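Local coordinates for protein potential RNA-dependent RNA polymerase (Human picobirnavirus, PDB 5I62) that copies RNA as an RNA-directed RNA polymerase, adding ribonucleotides to the growing strand, and is probably involved in both transcription and genome replication of this double-stranded RNA virus, at residues 6-9 with 13-16; 275-280 with 296-301; 283-288 with 292-297. All coordinates share one frame; numbering follows the deposited sequence.

Interaction 1: residues 6-9 with 13-16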
# COMPACT_ATOMS: atom_id res chain seq x y z
N ASN A 6 -0.72 33.91 -11.64
CA ASN A 6 -0.11 33.52 -12.90
C ASN A 6 1.15 32.67 -12.71
O ASN A 6 1.77 32.28 -13.69
CB ASN A 6 0.17 34.76 -13.78
CG ASN A 6 1.22 35.68 -13.19
OD1 ASN A 6 1.62 35.54 -12.03
ND2 ASN A 6 1.66 36.65 -13.99
N VAL A 7 1.53 32.37 -11.47
CA VAL A 7 2.49 31.29 -11.23
C VAL A 7 1.76 29.97 -11.00
O VAL A 7 2.14 28.94 -11.56
CB VAL A 7 3.44 31.63 -10.06
CG1 VAL A 7 4.34 30.43 -9.74
CG2 VAL A 7 4.30 32.83 -10.42
N TRP A 8 0.68 30.02 -10.21
CA TRP A 8 -0.18 28.86 -10.03
C TRP A 8 -0.63 28.28 -11.36
O TRP A 8 -0.67 27.06 -11.54
CB TRP A 8 -1.38 29.24 -9.16
CG TRP A 8 -2.37 28.15 -8.87
CD1 TRP A 8 -3.64 28.04 -9.35
CD2 TRP A 8 -2.18 27.02 -7.98
NE1 TRP A 8 -4.25 26.91 -8.85
CE2 TRP A 8 -3.38 26.27 -8.00
CE3 TRP A 8 -1.11 26.57 -7.20
CZ2 TRP A 8 -3.54 25.10 -7.26
CZ3 TRP A 8 -1.27 25.41 -6.46
CH2 TRP A 8 -2.48 24.68 -6.49
N SER A 9 -0.94 29.15 -12.34
CA SER A 9 -1.40 28.66 -13.63
C SER A 9 -0.27 28.06 -14.48
O SER A 9 -0.55 27.57 -15.58
CB SER A 9 -2.13 29.77 -14.39
OG SER A 9 -1.31 30.91 -14.56
N ASN A 13 -3.60 23.73 -15.14
CA ASN A 13 -4.39 24.26 -16.24
C ASN A 13 -5.58 25.00 -15.64
O ASN A 13 -6.45 24.38 -15.03
CB ASN A 13 -4.82 23.11 -17.14
CG ASN A 13 -5.50 23.57 -18.41
OD1 ASN A 13 -5.01 24.46 -19.11
ND2 ASN A 13 -6.62 22.94 -18.73
N ILE A 14 -5.58 26.34 -15.74
CA ILE A 14 -6.55 27.23 -15.05
C ILE A 14 -7.33 28.00 -16.12
O ILE A 14 -6.72 28.56 -17.02
CB ILE A 14 -5.82 28.24 -14.09
CG1 ILE A 14 -5.03 27.52 -12.98
CG2 ILE A 14 -6.77 29.27 -13.47
CD1 ILE A 14 -5.85 26.53 -12.17
N PRO A 15 -8.67 28.06 -16.00
CA PRO A 15 -9.43 27.64 -14.82
C PRO A 15 -9.71 26.14 -14.74
O PRO A 15 -9.65 25.41 -15.74
CB PRO A 15 -10.76 28.43 -14.95
CG PRO A 15 -10.70 29.14 -16.32
CD PRO A 15 -9.57 28.52 -17.08
N ASN A 16 -10.02 25.69 -13.53
CA ASN A 16 -10.35 24.28 -13.27
C ASN A 16 -11.23 24.24 -12.04
O ASN A 16 -10.74 24.17 -10.90
CB ASN A 16 -9.09 23.44 -13.05
CG ASN A 16 -9.38 21.95 -13.04
OD1 ASN A 16 -10.45 21.51 -12.61
ND2 ASN A 16 -8.43 21.16 -13.55
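I14 turns its side chain back onto W8 and S9 in a short helix-loop-helix connection at the N-terminal end of the chain, between helix 5-11 and helix 17-28. The contact is made by van der Waals packing, with no polar bond between the two segments. The delta methyl of I14 approaches the pyrrole part of the indole obliquely, with CD1 3.7 Å from W8 NE1, and the two side chains cross at about a right angle. W8 presents this part of its ring because CG lies anti to its backbone N (chi1 -180°), carrying the indole away from the helix, so that its CD1-NE1 side lies against I14. A second apolar touch sits beside it: I14 CG1 lies 3.9 Å from S9 CB, so the isoleucine spans two consecutive helical residues.

Rings and loops outside close the site. W310 meets both W8 and I14, and F12 also packs on the indole. Polar bonds frame the apolar patch without joining its halves: S9 OG makes a weak hydrogen bond to P5 O one turn back. Beyond the cis peptide that joins I14 to P15, N16 is the N-cap of helix 17-28, its OD1 accepting a hydrogen bond from the backbone N of L19.

Interaction 2: residues 275-280 with 296-301; sequences SVAKEL and RVFPIK
F298 carries CG anti to the backbone N (chi1 176°), and K278 does the same, which sends the phenyl ring straight at helix 271-284 and lays the lysine's first methylenes over it. In the right-hand fold of RNA-dependent polymerases this helix probably belongs to the palm, since it follows strand 257-261 of the central antiparallel sheet. The ring meets two neighbouring helical residues in different ways. K278 covers one face in a CH-pi contact, with CB 4.1 Å from the ring centroid and 28° off the normal; CG continues above the same ring, offset toward its rim. A277 instead meets the edge, its CB 3.9 Å from F298 CZ. That same CZ reaches the helix backbone, 3.7 Å from K278 N.

The lysine stays extended beyond CG, carrying its ammonium away from the phenyl ring to a salt bridge with E295. Helix 327-345 also packs here: V334 lies on A277 and D330 on F298, which Y218 touches as well. K301, a buried lysine, curls back toward the start of its own turn. Its charge is met by D330 OD2 in a salt bridge and by a hydrogen bond with Y218 OH. The ammonium also holds the phenylalanine backbone: K301 NZ donates to F298 O over 3.0 Å, in the carbonyl plane and on a lone pair, with a C=O...N angle of 128°.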
# COMPACT_ATOMS: atom_id res chain seq x y z
N SER A 275 19.86 6.28 -2.28
CA SER A 275 21.03 5.92 -3.08
C SER A 275 21.17 4.41 -3.20
O SER A 275 21.74 3.93 -4.18
CB SER A 275 22.30 6.54 -2.49
OG SER A 275 22.54 5.97 -1.22
N VAL A 276 20.66 3.65 -2.22
CA VAL A 276 20.68 2.19 -2.33
C VAL A 276 19.69 1.72 -3.38
O VAL A 276 20.00 0.85 -4.20
CB VAL A 276 20.38 1.53 -0.97
CG1 VAL A 276 20.29 0.00 -1.15
CG2 VAL A 276 21.44 1.88 0.06
N ALA A 277 18.47 2.28 -3.36
CA ALA A 277 17.51 2.00 -4.42
C ALA A 277 18.12 2.29 -5.79
O ALA A 277 17.97 1.51 -6.73
CB ALA A 277 16.23 2.82 -4.23
N LYS A 278 18.82 3.42 -5.91
CA LYS A 278 19.37 3.78 -7.21
C LYS A 278 20.43 2.79 -7.65
O LYS A 278 20.54 2.49 -8.84
CB LYS A 278 19.97 5.19 -7.16
CG LYS A 278 20.40 5.71 -8.51
CD LYS A 278 20.95 7.13 -8.38
CE LYS A 278 21.52 7.61 -9.70
NZ LYS A 278 22.08 8.98 -9.55
N GLU A 279 21.22 2.28 -6.70
CA GLU A 279 22.26 1.31 -7.04
C GLU A 279 21.66 -0.01 -7.50
O GLU A 279 22.14 -0.63 -8.45
CB GLU A 279 23.20 1.09 -5.85
CG GLU A 279 24.39 0.24 -6.23
CD GLU A 279 25.43 0.09 -5.12
OE1 GLU A 279 25.44 0.91 -4.18
OE2 GLU A 279 26.24 -0.86 -5.21
N LEU A 280 20.62 -0.49 -6.80
CA LEU A 280 19.96 -1.72 -7.21
C LEU A 280 19.32 -1.58 -8.58
O LEU A 280 19.40 -2.49 -9.42
CB LEU A 280 18.91 -2.12 -6.18
CG LEU A 280 19.46 -2.39 -4.78
CD1 LEU A 280 18.31 -2.63 -3.81
CD2 LEU A 280 20.40 -3.59 -4.82
N ARG A 296 17.70 11.62 -14.20
CA ARG A 296 16.66 12.63 -14.42
C ARG A 296 15.35 12.33 -13.73
O ARG A 296 14.73 13.25 -13.19
CB ARG A 296 16.36 12.78 -15.92
CG ARG A 296 17.27 13.68 -16.69
CD ARG A 296 17.08 13.40 -18.18
NE ARG A 296 16.16 14.33 -18.83
CZ ARG A 296 16.48 15.58 -19.14
NH1 ARG A 296 17.69 16.06 -18.83
NH2 ARG A 296 15.61 16.35 -19.75
N VAL A 297 14.88 11.09 -13.79
CA VAL A 297 13.53 10.74 -13.35
C VAL A 297 13.53 10.16 -11.95
O VAL A 297 12.71 10.55 -11.10
CB VAL A 297 12.89 9.75 -14.35
CG1 VAL A 297 11.49 9.34 -13.86
CG2 VAL A 297 12.85 10.32 -15.76
N PHE A 298 14.39 9.17 -11.70
CA PHE A 298 14.47 8.55 -10.37
C PHE A 298 14.41 9.54 -9.20
O PHE A 298 13.71 9.25 -8.22
CB PHE A 298 15.75 7.71 -10.27
CG PHE A 298 15.96 7.12 -8.91
CD1 PHE A 298 15.32 5.95 -8.55
CD2 PHE A 298 16.75 7.77 -7.96
CE1 PHE A 298 15.47 5.42 -7.28
CE2 PHE A 298 16.91 7.23 -6.69
CZ PHE A 298 16.26 6.06 -6.36
N PRO A 299 15.10 10.68 -9.21
CA PRO A 299 15.08 11.53 -8.01
C PRO A 299 13.78 12.28 -7.79
O PRO A 299 13.61 12.83 -6.70
CB PRO A 299 16.24 12.52 -8.23
CG PRO A 299 16.62 12.40 -9.65
CD PRO A 299 16.16 11.08 -10.16
N ILE A 300 12.88 12.36 -8.78
CA ILE A 300 11.74 13.28 -8.67
C ILE A 300 10.83 12.92 -7.51
O ILE A 300 10.31 13.80 -6.82
CB ILE A 300 10.97 13.33 -10.01
CG1 ILE A 300 11.82 14.00 -11.09
CG2 ILE A 300 9.61 14.02 -9.85
CD1 ILE A 300 11.27 13.79 -12.47
N LYS A 301 10.61 11.62 -7.28
CA LYS A 301 9.69 11.23 -6.23
C LYS A 301 10.18 11.65 -4.85
O LYS A 301 9.38 11.70 -3.91
CB LYS A 301 9.45 9.72 -6.27
CG LYS A 301 10.71 8.89 -5.90
CD LYS A 301 10.48 7.38 -5.96
CE LYS A 301 10.66 6.83 -7.38
NZ LYS A 301 12.10 6.74 -7.78

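Interaction 3: residues 283-288 with 292-297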
# COMPACT_ATOMS: atom_id res chain seq x y z
N ASP A 283 21.86 -1.71 -11.30
CA ASP A 283 22.25 -3.10 -11.57
C ASP A 283 21.23 -3.79 -12.47
O ASP A 283 21.59 -4.51 -13.41
CB ASP A 283 22.40 -3.87 -10.25
CG ASP A 283 23.00 -5.25 -10.46
OD1 ASP A 283 24.21 -5.34 -10.73
OD2 ASP A 283 22.25 -6.25 -10.37
N LEU A 284 19.94 -3.60 -12.17
CA LEU A 284 18.88 -4.29 -12.90
C LEU A 284 18.72 -3.77 -14.33
O LEU A 284 18.27 -4.51 -15.21
CB LEU A 284 17.55 -4.14 -12.15
CG LEU A 284 17.41 -4.94 -10.85
CD1 LEU A 284 16.24 -4.43 -10.01
CD2 LEU A 284 17.20 -6.39 -11.17
N LEU A 285 19.05 -2.51 -14.56
CA LEU A 285 18.75 -1.86 -15.84
C LEU A 285 19.94 -1.97 -16.79
O LEU A 285 21.08 -2.17 -16.39
CB LEU A 285 18.39 -0.40 -15.62
CG LEU A 285 17.00 -0.09 -15.07
CD1 LEU A 285 17.02 1.28 -14.41
CD2 LEU A 285 15.97 -0.12 -16.20
N THR A 286 19.65 -1.79 -18.08
CA THR A 286 20.69 -1.72 -19.09
C THR A 286 20.27 -0.72 -20.16
O THR A 286 19.08 -0.56 -20.44
CB THR A 286 20.95 -3.10 -19.70
OG1 THR A 286 22.03 -3.02 -20.63
CG2 THR A 286 19.71 -3.62 -20.42
N GLY A 287 21.24 -0.01 -20.72
CA GLY A 287 21.01 0.90 -21.82
C GLY A 287 21.27 2.36 -21.44
O GLY A 287 21.21 2.75 -20.26
N GLN A 288 21.54 3.18 -22.46
CA GLN A 288 21.77 4.60 -22.24
C GLN A 288 20.50 5.30 -21.76
O GLN A 288 20.57 6.23 -20.95
CB GLN A 288 22.28 5.27 -23.51
CG GLN A 288 22.68 6.74 -23.32
CD GLN A 288 23.78 6.92 -22.29
OE1 GLN A 288 24.74 6.14 -22.24
NE2 GLN A 288 23.65 7.94 -21.45
N ASP A 292 20.03 7.75 -18.32
CA ASP A 292 19.36 9.04 -18.26
C ASP A 292 18.21 9.03 -17.27
O ASP A 292 18.02 10.00 -16.53
CB ASP A 292 18.85 9.42 -19.64
CG ASP A 292 19.89 10.12 -20.46
OD1 ASP A 292 20.70 10.87 -19.87
OD2 ASP A 292 19.94 9.90 -21.69
N TRP A 293 17.40 7.97 -17.30
CA TRP A 293 16.31 7.81 -16.35
C TRP A 293 16.80 7.89 -14.91
O TRP A 293 16.15 8.52 -14.06
CB TRP A 293 15.61 6.48 -16.62
CG TRP A 293 14.38 6.24 -15.79
CD1 TRP A 293 13.09 6.52 -16.15
CD2 TRP A 293 14.32 5.67 -14.48
NE1 TRP A 293 12.23 6.16 -15.14
CE2 TRP A 293 12.96 5.64 -14.10
CE3 TRP A 293 15.29 5.18 -13.59
CZ2 TRP A 293 12.54 5.13 -12.87
CZ3 TRP A 293 14.87 4.69 -12.35
CH2 TRP A 293 13.50 4.66 -12.01
N LEU A 294 17.93 7.25 -14.60
CA LEU A 294 18.43 7.23 -13.23
C LEU A 294 18.87 8.61 -12.77
O LEU A 294 18.74 8.94 -11.58
CB LEU A 294 19.58 6.23 -13.12
CG LEU A 294 19.16 4.76 -13.15
CD1 LEU A 294 20.34 3.86 -13.54
CD2 LEU A 294 18.61 4.36 -11.77
N GLU A 295 19.38 9.44 -13.69
CA GLU A 295 19.83 10.77 -13.32
C GLU A 295 18.68 11.78 -13.31
O GLU A 295 18.69 12.71 -12.51
CB GLU A 295 20.93 11.25 -14.25
CG GLU A 295 22.21 10.41 -14.16
CD GLU A 295 22.80 10.41 -12.75
OE1 GLU A 295 22.85 11.50 -12.12
OE2 GLU A 295 23.17 9.32 -12.27
N ARG A 296 17.70 11.62 -14.20
CA ARG A 296 16.66 12.63 -14.42
C ARG A 296 15.35 12.33 -13.73
O ARG A 296 14.73 13.25 -13.19
CB ARG A 296 16.36 12.78 -15.92
CG ARG A 296 17.27 13.68 -16.69
CD ARG A 296 17.08 13.40 -18.18
NE ARG A 296 16.16 14.33 -18.83
CZ ARG A 296 16.48 15.58 -19.14
NH1 ARG A 296 17.69 16.06 -18.83
NH2 ARG A 296 15.61 16.35 -19.75
N VAL A 297 14.88 11.09 -13.79
CA VAL A 297 13.53 10.74 -13.35
C VAL A 297 13.53 10.16 -11.95
O VAL A 297 12.71 10.55 -11.10
CB VAL A 297 12.89 9.75 -14.35
CG1 VAL A 297 11.49 9.34 -13.86
CG2 VAL A 297 12.85 10.32 -15.76
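D292 N donates to Q288 O over 3.1 Å, with an N-H...O angle of 159°. This is the i to i+4 bond of the opening turn of helix 288-296, directly after its N-cap residue G287. The glycine has phi 114° and psi 157°, angles at which a CB would be jammed against the carbonyl O of T286, and there the chain turns from helix 271-284 into the next helix. On the exposed flank of the turn the ends of the Q288 and D292 side chains approach, but NE2 and OD2 remain 4.2 Å apart, too far for a hydrogen bond.

The side between the two consecutive helices is apolar. L285, the first residue to leave helical geometry after helix 271-284, points toward the second helix and divides its CD1 methyl between two side chains. This methyl lies 4.3 Å from W293 CE3, approaching the indole obliquely, and equally far from L294 CG. L294 CG itself lies in the plane of the indole at its edge, and V297 CB sits 3.6 Å above one face, offset toward the rim. Outside the pair, W293 NE1 is hydrogen-bonded to R213 O and Y218 meets the indole edge-to-face, while V217 packs on both L285 and W293. The buried indole thus has its one polar atom satisfied and its rotation fixed from several directions, so the helices are joined by dispersion inside while the sole direct polar bond between 283-288 and 292-297 is an ordinary helical one at the surface.

In the fold
Interaction 1 stands apart, a partly buried apolar contact at the N-terminal periphery whose nearest atoms are about 16 Å from interaction 2 and about 20 Å from interaction 3. The other two lie within the catalytic range, their centres about 9 Å apart, and share helix 271-284 and the end of helix 288-296. Interaction 2 is buried and relies on an aromatic face and edge; interaction 3 mixes a buried leucine-tryptophan core with an exposed helical turn. They are tied together by the K278-E295 salt bridge, by a probable backbone hydrogen bond from F298 N to W293 O, and by Y218, which touches both aromatic residues.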